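Local coordinates for protein fimbrium subunit Fim1C (Bacteroides vulgatus, PDB 4QB7) that is probably a component of the fimbrial tip, at the end of cell-surface filaments that mediate adhesion and biofilm formation, at residues A[62-67]-A[80-85]; A[138-143]-A[165-170]; A[287-292]-A[308-313]. One frame throughout, in Å; residues are numbered along the deposited sequence.

Contact 1. Residues A[62-67]-A[80-85]; sequences NFMYNE and NLRFWP. With SO4 (sulfate ion), chain D.
Phe63 and Arg82 bring the two backbones to a CA-CA distance of 8.1 Å, too wide for strand pairing, and it is side chains that bridge the gap. Arg82 spans it by folding at its second torsion (chi2 -80°), which brings CD over one face of the Phe63 ring, while CB and CG pass its CE2-CZ rim. Its CD sits 4.0 Å from the ring centroid, displaced toward the rim, a CH-pi contact. Beyond CD the guanidinium stands almost perpendicular to the ring, and NE donates to Phe63 O at 2.8 Å. That bond is nearly straight at the hydrogen (163°), and the oxygen lies close to the guanidinium plane. One residue therefore supplies both a ring face for CD and a carbonyl acceptor for NE. NH1 of Arg82 turns back to Leu81 O in a weak bond.

Residues 62-67 lead into strand 64-72, which pairs with strand 40-47, and turn a corner at 65-66: Phe63 and Met64 lie opposite Ala44 in a classic beta bulge, while Asn66 and Glu67 lie opposite Ile42 in a G1 bulge. The residue at 64 is selenomethionine, and its extended chain brings CE to 4.0 Å from Arg82 CB. Phe83 O approaches the ring of Phe63 at its edge, near CZ. At the other end, Asn80 N makes a weak 3.4 Å bond to Glu67 OE2, with the carboxylate and the Asn80 amide steeply inclined to each other. Asn62 ND2 reaches O1 of a sulfate ion at 3.2 Å, an ion probably from the crystallisation liquor that Thr60 also binds.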
loop_
_atom_site.group_PDB
_atom_site.type_symbol
_atom_site.label_atom_id
_atom_site.label_comp_id
_atom_site.label_asym_id
_atom_site.label_seq_id
_atom_site.Cartn_x
_atom_site.Cartn_y
_atom_site.Cartn_z
ATOM N N ASN A 62 11.642 13.257 22.737
ATOM C CA ASN A 62 12.582 13.263 23.861
ATOM C C ASN A 62 12.589 11.998 24.710
ATOM O O ASN A 62 13.425 11.888 25.599
ATOM C CB ASN A 62 12.257 14.454 24.750
ATOM C CG ASN A 62 10.847 14.442 25.308
ATOM O OD1 ASN A 62 10.246 13.398 25.527
ATOM N ND2 ASN A 62 10.295 15.603 25.591
ATOM N N PHE A 63 11.645 11.077 24.491
ATOM C CA PHE A 63 11.504 9.871 25.310
ATOM C C PHE A 63 11.886 8.612 24.545
ATOM O O PHE A 63 12.494 7.720 25.114
ATOM C CB PHE A 63 10.065 9.775 25.822
ATOM C CG PHE A 63 9.910 8.816 26.965
ATOM C CD1 PHE A 63 10.316 9.168 28.250
ATOM C CD2 PHE A 63 9.370 7.551 26.761
ATOM C CE1 PHE A 63 10.190 8.269 29.303
ATOM C CE2 PHE A 63 9.237 6.655 27.819
ATOM C CZ PHE A 63 9.660 7.013 29.075
HETATM N N MSE A 64 11.496 8.516 23.270
HETATM C CA MSE A 64 11.849 7.398 22.396
HETATM C C MSE A 64 12.013 7.966 21.008
HETATM O O MSE A 64 11.163 8.739 20.583
HETATM C CB MSE A 64 10.778 6.266 22.412
HETATM C CG MSE A 64 10.769 5.389 23.671
HETATM SE SE MSE A 64 9.485 3.946 23.490
HETATM C CE MSE A 64 9.620 3.166 25.200
ATOM N N TYR A 65 13.103 7.629 20.310
ATOM C CA TYR A 65 13.303 8.084 18.936
ATOM C C TYR A 65 13.566 6.862 18.093
ATOM O O TYR A 65 14.644 6.265 18.196
ATOM C CB TYR A 65 14.425 9.149 18.789
ATOM C CG TYR A 65 14.600 9.559 17.343
ATOM C CD1 TYR A 65 13.699 10.428 16.731
ATOM C CD2 TYR A 65 15.574 8.962 16.542
ATOM C CE1 TYR A 65 13.784 10.717 15.368
ATOM C CE2 TYR A 65 15.663 9.242 15.177
ATOM C CZ TYR A 65 14.780 10.136 14.601
ATOM O OH TYR A 65 14.886 10.420 13.263
ATOM N N ASN A 66 12.568 6.449 17.308
ATOM C CA ASN A 66 12.639 5.262 16.458
ATOM C C ASN A 66 13.106 4.046 17.282
ATOM O O ASN A 66 14.042 3.340 16.895
ATOM C CB ASN A 66 13.532 5.506 15.226
ATOM C CG ASN A 66 13.414 4.452 14.174
ATOM O OD1 ASN A 66 12.328 3.963 13.898
ATOM N ND2 ASN A 66 14.535 4.074 13.576
ATOM N N GLU A 67 12.459 3.828 18.445
ATOM C CA GLU A 67 12.746 2.691 19.327
ATOM C C GLU A 67 12.301 1.420 18.629
ATOM O O GLU A 67 11.161 1.344 18.197
ATOM C CB GLU A 67 12.052 2.850 20.687
ATOM C CG GLU A 67 12.492 1.843 21.734
ATOM C CD GLU A 67 13.961 1.877 22.102
ATOM O OE1 GLU A 67 14.500 2.985 22.328
ATOM O OE2 GLU A 67 14.573 0.788 22.169
ATOM N N ASN A 80 16.315 -0.535 24.830
ATOM C CA ASN A 80 16.554 0.600 25.739
ATOM C C ASN A 80 15.371 0.783 26.677
ATOM O O ASN A 80 14.408 1.448 26.303
ATOM C CB ASN A 80 16.833 1.901 24.957
ATOM C CG ASN A 80 18.086 1.854 24.129
ATOM O OD1 ASN A 80 18.040 1.658 22.910
ATOM N ND2 ASN A 80 19.235 2.014 24.777
ATOM N N LEU A 81 15.436 0.200 27.886
ATOM C CA LEU A 81 14.340 0.271 28.854
ATOM C C LEU A 81 14.019 1.682 29.353
ATOM O O LEU A 81 14.894 2.522 29.573
ATOM C CB LEU A 81 14.523 -0.662 30.048
ATOM C CG LEU A 81 13.237 -1.427 30.399
ATOM C CD1 LEU A 81 12.873 -2.480 29.305
ATOM C CD2 LEU A 81 13.328 -2.043 31.780
ATOM N N ARG A 82 12.717 1.925 29.442
ATOM C CA ARG A 82 12.080 3.164 29.828
ATOM C C ARG A 82 10.982 2.850 30.804
ATOM O O ARG A 82 10.368 1.779 30.738
ATOM C CB ARG A 82 11.503 3.884 28.598
ATOM C CG ARG A 82 12.521 4.424 27.611
ATOM C CD ARG A 82 13.135 5.748 28.031
ATOM N NE ARG A 82 14.004 6.257 26.970
ATOM C CZ ARG A 82 15.280 5.912 26.810
ATOM N NH1 ARG A 82 15.866 5.080 27.667
ATOM N NH2 ARG A 82 15.983 6.404 25.798
ATOM N N PHE A 83 10.710 3.810 31.689
ATOM C CA PHE A 83 9.732 3.678 32.748
ATOM C C PHE A 83 8.726 4.781 32.697
ATOM O O PHE A 83 9.060 5.878 32.255
ATOM C CB PHE A 83 10.470 3.707 34.104
ATOM C CG PHE A 83 11.427 2.550 34.289
ATOM C CD1 PHE A 83 12.726 2.609 33.783
ATOM C CD2 PHE A 83 11.025 1.392 34.941
ATOM C CE1 PHE A 83 13.594 1.522 33.905
ATOM C CE2 PHE A 83 11.902 0.316 35.084
ATOM C CZ PHE A 83 13.177 0.385 34.553
ATOM N N TRP A 84 7.503 4.529 33.195
ATOM C CA TRP A 84 6.481 5.569 33.284
ATOM C C TRP A 84 6.964 6.617 34.261
ATOM O O TRP A 84 7.667 6.262 35.214
ATOM C CB TRP A 84 5.128 5.010 33.746
ATOM C CG TRP A 84 4.439 4.125 32.745
ATOM C CD1 TRP A 84 4.321 2.772 32.805
ATOM C CD2 TRP A 84 3.751 4.537 31.544
ATOM N NE1 TRP A 84 3.628 2.307 31.711
ATOM C CE2 TRP A 84 3.272 3.369 30.917
ATOM C CE3 TRP A 84 3.500 5.783 30.937
ATOM C CZ2 TRP A 84 2.528 3.406 29.726
ATOM C CZ3 TRP A 84 2.799 5.818 29.743
ATOM C CH2 TRP A 84 2.300 4.644 29.159
ATOM N N PRO A 85 6.610 7.904 34.102
ATOM C CA PRO A 85 7.054 8.891 35.095
ATOM C C PRO A 85 6.512 8.586 36.504
ATOM O O PRO A 85 5.451 7.970 36.647
ATOM C CB PRO A 85 6.499 10.209 34.544
ATOM C CG PRO A 85 6.264 9.963 33.102
ATOM C CD PRO A 85 5.818 8.545 33.031
HETATM S S SO4 D . 12.124 18.819 24.658
HETATM O O1 SO4 D . 10.762 18.477 24.344
HETATM O O2 SO4 D . 12.214 20.267 24.692
HETATM O O3 SO4 D . 12.475 18.259 25.964
HETATM O O4 SO4 D . 13.073 18.327 23.682
#

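Contact 2. Residues A[138-143]-A[165-170]; sequences IDLVTD and SHVLTQ
Asp139 and His166 meet almost in one plane, carboxylate and imidazole inclined by only 11°. ND1 of His166 donates to Asp139 OD1 at 2.7 Å, arriving on the syn lone pair and close to the plane of its own ring. A carboxylate placed like this would be expected to stabilise a protonated imidazole. Asp139 CG stands anti to the backbone N (chi1 175°), which swings the carboxylate across to the histidine. The same OD1 accepts a second bond, from a water 2.9 Å away. That water also donates to Leu140 O and accepts from Leu168 N, tying the two chains together where regular pairing gives out.

Pairing is short here. Thr142 and Ser165 form an antiparallel hydrogen-bonded pair, with Ser165 N to Thr142 O at 2.8 Å, and Val141 with His166 is the adjoining non-hydrogen-bonded pair; past it, Val167 N reaches Leu140 O only weakly. Val141 and His166 run alongside each other, their side chains pointing the same way. Val167 faces across to segment 138-143 with its two methyls divided: CG2 lies 3.8 Å from Leu140 CD2, whereas CG1 packs crosswise against Thr142, whose hydroxyl is engaged by Tyr208. Leu168 CD1 lies against the backbone of Ile138 and Leu140, and 4.1 Å from Leu140 CB.

Phe126 of strand 123-127 packs against both Leu140 and Leu168, and the Trp347 ring stacks on His166. Within the mixed sheet, Val141 bonds by backbone to Ala97 of strand 90-97 on one edge, with the 165-166 pairs on the other; beyond the break, Thr169 pairs with Phe270 of strand 259-270 and Gln170 with Thr323 of strand 323-331.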
loop_
_atom_site.group_PDB
_atom_site.type_symbol
_atom_site.label_atom_id
_atom_site.label_comp_id
_atom_site.label_asym_id
_atom_site.label_seq_id
_atom_site.Cartn_x
_atom_site.Cartn_y
_atom_site.Cartn_z
ATOM N N ILE A 138 6.547 -1.804 -0.136
ATOM C CA ILE A 138 6.326 -1.751 1.294
ATOM C C ILE A 138 4.869 -1.397 1.600
ATOM O O ILE A 138 4.318 -0.464 1.017
ATOM C CB ILE A 138 7.317 -0.711 1.885
ATOM C CG1 ILE A 138 8.813 -1.068 1.618
ATOM C CG2 ILE A 138 7.026 -0.375 3.345
ATOM C CD1 ILE A 138 9.289 -2.447 2.014
ATOM N N ASP A 139 4.245 -2.149 2.519
ATOM C CA ASP A 139 2.897 -1.851 3.014
ATOM C C ASP A 139 3.115 -1.010 4.281
ATOM O O ASP A 139 3.220 -1.556 5.385
ATOM C CB ASP A 139 2.097 -3.146 3.255
ATOM C CG ASP A 139 0.726 -2.978 3.885
ATOM O OD1 ASP A 139 0.203 -1.834 3.883
ATOM O OD2 ASP A 139 0.166 -4.001 4.387
ATOM N N LEU A 140 3.294 0.323 4.089
ATOM C CA LEU A 140 3.568 1.279 5.153
ATOM C C LEU A 140 2.351 1.456 6.032
ATOM O O LEU A 140 1.292 1.872 5.556
ATOM C CB LEU A 140 4.029 2.639 4.583
ATOM C CG LEU A 140 4.358 3.743 5.615
ATOM C CD1 LEU A 140 5.620 3.421 6.399
ATOM C CD2 LEU A 140 4.428 5.107 4.959
ATOM N N VAL A 141 2.513 1.144 7.326
ATOM C CA VAL A 141 1.451 1.283 8.313
ATOM C C VAL A 141 1.892 2.291 9.355
ATOM O O VAL A 141 3.084 2.417 9.644
ATOM C CB VAL A 141 0.975 -0.060 8.953
ATOM C CG1 VAL A 141 0.390 -1.001 7.923
ATOM C CG2 VAL A 141 2.066 -0.745 9.751
ATOM N N THR A 142 0.952 3.056 9.889
ATOM C CA THR A 142 1.298 4.024 10.930
ATOM C C THR A 142 0.266 4.002 12.016
ATOM O O THR A 142 -0.841 3.495 11.837
ATOM C CB THR A 142 1.459 5.465 10.421
ATOM O OG1 THR A 142 0.152 6.021 10.205
ATOM C CG2 THR A 142 2.345 5.574 9.197
ATOM N N ASP A 143 0.631 4.597 13.132
ATOM C CA ASP A 143 -0.226 4.751 14.271
ATOM C C ASP A 143 -0.060 6.155 14.837
ATOM O O ASP A 143 1.006 6.495 15.340
ATOM C CB ASP A 143 0.080 3.683 15.326
ATOM C CG ASP A 143 -0.881 3.714 16.489
ATOM O OD1 ASP A 143 -1.730 4.633 16.534
ATOM O OD2 ASP A 143 -0.766 2.849 17.370
ATOM N N SER A 165 -2.669 1.498 11.003
ATOM C CA SER A 165 -3.549 1.744 9.857
ATOM C C SER A 165 -2.742 1.760 8.584
ATOM O O SER A 165 -1.598 2.200 8.603
ATOM C CB SER A 165 -4.280 3.070 10.024
ATOM O OG SER A 165 -5.423 2.923 10.846
ATOM N N HIS A 166 -3.325 1.280 7.480
ATOM C CA HIS A 166 -2.676 1.281 6.155
ATOM C C HIS A 166 -2.850 2.668 5.542
ATOM O O HIS A 166 -3.987 3.120 5.318
ATOM C CB HIS A 166 -3.252 0.185 5.269
ATOM C CG HIS A 166 -3.040 -1.199 5.817
ATOM N ND1 HIS A 166 -1.873 -1.904 5.577
ATOM C CD2 HIS A 166 -3.865 -1.972 6.553
ATOM C CE1 HIS A 166 -2.024 -3.074 6.174
ATOM N NE2 HIS A 166 -3.206 -3.161 6.776
ATOM N N VAL A 167 -1.730 3.395 5.385
ATOM C CA VAL A 167 -1.754 4.793 4.945
ATOM C C VAL A 167 -1.557 4.940 3.425
ATOM O O VAL A 167 -1.623 6.055 2.903
ATOM C CB VAL A 167 -0.747 5.643 5.742
ATOM C CG1 VAL A 167 -1.093 5.608 7.229
ATOM C CG2 VAL A 167 0.697 5.199 5.499
ATOM N N LEU A 168 -1.346 3.825 2.719
ATOM C CA LEU A 168 -1.178 3.808 1.260
ATOM C C LEU A 168 -2.497 3.374 0.586
ATOM O O LEU A 168 -3.520 3.219 1.265
ATOM C CB LEU A 168 -0.043 2.813 0.880
ATOM C CG LEU A 168 1.353 3.069 1.396
ATOM C CD1 LEU A 168 2.282 1.990 0.944
ATOM C CD2 LEU A 168 1.876 4.410 0.937
ATOM N N THR A 169 -2.472 3.194 -0.744
ATOM C CA THR A 169 -3.602 2.657 -1.482
ATOM C C THR A 169 -3.194 1.260 -1.969
ATOM O O THR A 169 -2.033 1.040 -2.360
ATOM C CB THR A 169 -4.095 3.598 -2.592
ATOM O OG1 THR A 169 -5.364 3.131 -3.028
ATOM C CG2 THR A 169 -3.169 3.682 -3.772
ATOM N N GLN A 170 -4.116 0.311 -1.891
ATOM C CA GLN A 170 -3.842 -1.022 -2.408
ATOM C C GLN A 170 -4.585 -1.287 -3.726
ATOM O O GLN A 170 -5.781 -0.998 -3.814
ATOM C CB GLN A 170 -4.226 -2.100 -1.399
ATOM C CG GLN A 170 -3.628 -3.444 -1.779
ATOM C CD GLN A 170 -4.154 -4.581 -0.974
ATOM O OE1 GLN A 170 -4.483 -5.634 -1.501
ATOM N NE2 GLN A 170 -4.208 -4.435 0.321
HETATM O O HOH W 1 -0.380 1.004 3.594
#

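Contact 3. Residues A[287-292]-A[308-313]; sequences LKINYD and TNKEVS. With SO4 (sulfate ion), chain K; SO4 (sulfate ion), chain J.
Asn290 and Asn309 join side chain to backbone where the pairing of the two strands goes out of step. Asn309 and Lys310 both lie opposite Ile289, a G1 bulge, and Asn309 N turns to the amide of Asn290 instead, donating to OD1 at 2.8 Å. The bond is straight at the hydrogen (173°), yet the donor stands above the carbonyl plane rather than on a lone pair. With CG beside its own backbone N (chi1 -65°), Asn290 presents OD1 to the bulge and ND2 to a sulfate ion, whose O3 is 2.7 Å away.

Lys288 is bent at its second and fourth torsions. The folded chain runs alongside Glu311, with CE 4.0 Å from Glu311 CG, and the ammonium binds Asn309 OD1 only weakly; its main partner is Glu228, in a salt bridge. Two waters add weak bonds between Lys288 and Asn309.

On the other face, Ile289 CG2 meets Val312 CG2 at 4.0 Å. Tyr291 CG sits between its backbone N and carbonyl carbon (chi1 58°), which brings the ring edge to Lys310 CG, and the hydroxyl donates to O4 of a second sulfate at 2.7 Å, both ions probably from the crystallisation liquor. Lys310, also folded, ends on Ile336 O.

Leu287 with Val312 and Ile289 with Lys310 are antiparallel hydrogen-bonded pairs, either side of the non-hydrogen-bonded pair Lys288 with Glu311; Leu287 N reaches Val312 O at 2.7 Å. The two segments belong to a hairpin of strands 286-296 and 301-313. Strand 186-196 pairs with 287-292 on its other edge, and Ile338 of strand 338-346 packs against Ile289, Tyr291 and Val312.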
loop_
_atom_site.group_PDB
_atom_site.type_symbol
_atom_site.label_atom_id
_atom_site.label_comp_id
_atom_site.label_asym_id
_atom_site.label_seq_id
_atom_site.Cartn_x
_atom_site.Cartn_y
_atom_site.Cartn_z
ATOM N N LEU A 287 -4.668 2.446 -17.533
ATOM C CA LEU A 287 -4.003 1.170 -17.761
ATOM C C LEU A 287 -3.747 1.008 -19.268
ATOM O O LEU A 287 -4.527 1.508 -20.063
ATOM C CB LEU A 287 -4.850 -0.017 -17.247
ATOM C CG LEU A 287 -5.179 -0.106 -15.759
ATOM C CD1 LEU A 287 -6.111 -1.281 -15.514
ATOM C CD2 LEU A 287 -3.941 -0.274 -14.912
ATOM N N LYS A 288 -2.664 0.329 -19.654
ATOM C CA LYS A 288 -2.323 -0.029 -21.038
ATOM C C LYS A 288 -2.300 -1.551 -21.050
ATOM O O LYS A 288 -1.493 -2.151 -20.337
ATOM C CB LYS A 288 -0.986 0.597 -21.500
ATOM C CG LYS A 288 -0.944 2.130 -21.544
ATOM C CD LYS A 288 -1.936 2.730 -22.538
ATOM C CE LYS A 288 -1.674 4.181 -22.793
ATOM N NZ LYS A 288 -0.606 4.359 -23.799
ATOM N N ILE A 289 -3.263 -2.183 -21.736
ATOM C CA ILE A 289 -3.390 -3.637 -21.719
ATOM C C ILE A 289 -3.083 -4.241 -23.086
ATOM O O ILE A 289 -3.319 -3.608 -24.136
ATOM C CB ILE A 289 -4.788 -4.046 -21.192
ATOM C CG1 ILE A 289 -4.824 -5.535 -20.758
ATOM C CG2 ILE A 289 -5.912 -3.655 -22.160
ATOM C CD1 ILE A 289 -6.050 -5.989 -19.958
ATOM N N ASN A 290 -2.511 -5.474 -23.050
ATOM C CA ASN A 290 -2.163 -6.301 -24.220
ATOM C C ASN A 290 -2.893 -7.622 -24.105
ATOM O O ASN A 290 -2.849 -8.242 -23.050
ATOM C CB ASN A 290 -0.654 -6.546 -24.279
ATOM C CG ASN A 290 0.205 -5.341 -24.500
ATOM O OD1 ASN A 290 -0.239 -4.193 -24.468
ATOM N ND2 ASN A 290 1.475 -5.586 -24.773
ATOM N N TYR A 291 -3.587 -8.045 -25.133
ATOM C CA TYR A 291 -4.339 -9.301 -25.082
ATOM C C TYR A 291 -4.488 -9.894 -26.473
ATOM O O TYR A 291 -4.403 -9.180 -27.476
ATOM C CB TYR A 291 -5.720 -9.147 -24.388
ATOM C CG TYR A 291 -6.640 -8.124 -25.007
ATOM C CD1 TYR A 291 -6.498 -6.769 -24.723
ATOM C CD2 TYR A 291 -7.683 -8.510 -25.847
ATOM C CE1 TYR A 291 -7.359 -5.819 -25.272
ATOM C CE2 TYR A 291 -8.543 -7.567 -26.416
ATOM C CZ TYR A 291 -8.377 -6.221 -26.121
ATOM O OH TYR A 291 -9.212 -5.272 -26.650
ATOM N N ASP A 292 -4.654 -11.226 -26.513
ATOM C CA ASP A 292 -4.800 -12.040 -27.723
ATOM C C ASP A 292 -6.128 -12.738 -27.723
ATOM O O ASP A 292 -6.505 -13.317 -26.705
ATOM C CB ASP A 292 -3.660 -13.076 -27.776
ATOM C CG ASP A 292 -2.262 -12.476 -27.859
ATOM O OD1 ASP A 292 -2.126 -11.355 -28.399
ATOM O OD2 ASP A 292 -1.296 -13.149 -27.421
ATOM N N THR A 308 -2.349 -4.664 -28.580
ATOM C CA THR A 308 -1.379 -4.197 -27.593
ATOM C C THR A 308 -1.497 -2.686 -27.377
ATOM O O THR A 308 -1.942 -1.986 -28.270
ATOM C CB THR A 308 0.084 -4.580 -27.936
ATOM O OG1 THR A 308 0.600 -3.789 -29.016
ATOM C CG2 THR A 308 0.271 -6.064 -28.149
ATOM N N ASN A 309 -1.066 -2.193 -26.196
ATOM C CA ASN A 309 -1.029 -0.785 -25.798
ATOM C C ASN A 309 -2.431 -0.151 -25.860
ATOM O O ASN A 309 -2.560 1.039 -26.139
ATOM C CB ASN A 309 0.015 0.013 -26.634
ATOM C CG ASN A 309 0.561 1.280 -25.977
ATOM O OD1 ASN A 309 0.850 1.328 -24.763
ATOM N ND2 ASN A 309 0.778 2.325 -26.785
ATOM N N LYS A 310 -3.477 -0.946 -25.560
ATOM C CA LYS A 310 -4.872 -0.498 -25.519
ATOM C C LYS A 310 -5.112 0.249 -24.183
ATOM O O LYS A 310 -4.925 -0.283 -23.091
ATOM C CB LYS A 310 -5.834 -1.693 -25.719
ATOM C CG LYS A 310 -7.304 -1.469 -25.380
ATOM C CD LYS A 310 -7.979 -0.402 -26.239
ATOM C CE LYS A 310 -9.448 -0.661 -26.451
ATOM N NZ LYS A 310 -9.671 -1.865 -27.307
ATOM N N GLU A 311 -5.484 1.508 -24.306
ATOM C CA GLU A 311 -5.739 2.429 -23.214
ATOM C C GLU A 311 -7.069 2.121 -22.550
ATOM O O GLU A 311 -8.085 1.893 -23.222
ATOM C CB GLU A 311 -5.739 3.848 -23.768
ATOM C CG GLU A 311 -5.582 4.903 -22.712
ATOM C CD GLU A 311 -5.659 6.302 -23.274
ATOM O OE1 GLU A 311 -6.790 6.838 -23.373
ATOM O OE2 GLU A 311 -4.583 6.873 -23.575
ATOM N N VAL A 312 -7.043 2.091 -21.218
ATOM C CA VAL A 312 -8.189 1.843 -20.353
ATOM C C VAL A 312 -8.130 2.904 -19.255
ATOM O O VAL A 312 -7.196 2.884 -18.464
ATOM C CB VAL A 312 -8.180 0.394 -19.794
ATOM C CG1 VAL A 312 -9.293 0.179 -18.790
ATOM C CG2 VAL A 312 -8.268 -0.629 -20.895
ATOM N N SER A 313 -9.076 3.859 -19.239
ATOM C CA SER A 313 -9.103 4.908 -18.223
ATOM C C SER A 313 -9.653 4.377 -16.917
ATOM O O SER A 313 -10.669 3.677 -16.921
ATOM C CB SER A 313 -9.946 6.096 -18.679
ATOM O OG SER A 313 -9.253 6.941 -19.587
HETATM S S SO4 K . 2.865 -8.783 -24.930
HETATM O O1 SO4 K . 1.894 -9.616 -25.543
HETATM O O2 SO4 K . 3.353 -7.873 -25.943
HETATM O O3 SO4 K . 2.203 -8.041 -23.901
HETATM O O4 SO4 K . 3.964 -9.615 -24.360
HETATM S S SO4 J . -12.151 -6.048 -28.778
HETATM O O1 SO4 J . -12.965 -7.261 -28.690
HETATM O O2 SO4 J . -12.298 -5.495 -30.128
HETATM O O3 SO4 J . -12.567 -5.071 -27.758
HETATM O O4 SO4 J . -10.755 -6.369 -28.557
HETATM O O HOH W 2 0.467 5.662 -26.455
HETATM O O HOH W 3 -2.678 4.450 -26.375
#

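Contact 2 occupies the middle of this elongated chain, contacts 1 and 3 lie toward opposite ends, their centres about 52 Å apart. Contacts 1 and 2 reach the same mixed sheet: the first at a bulged strand and a loop, the second between paired strands. Contact 3 belongs to a separate antiparallel sheet, packed against strand 338-346. The central contact has a largely buried aliphatic patch and a water-linked His-carboxylate bond; contact 1 turns on one arginine, and contact 3 puts buried aliphatics and Lys310 on one face, Lys288 and Glu311 on the other. The outer two each have an asparagine on a sulfate, probably from the crystallisation liquor. Backbone pairing is absent from contact 1, brief in contact 2 and most extensive in contact 3.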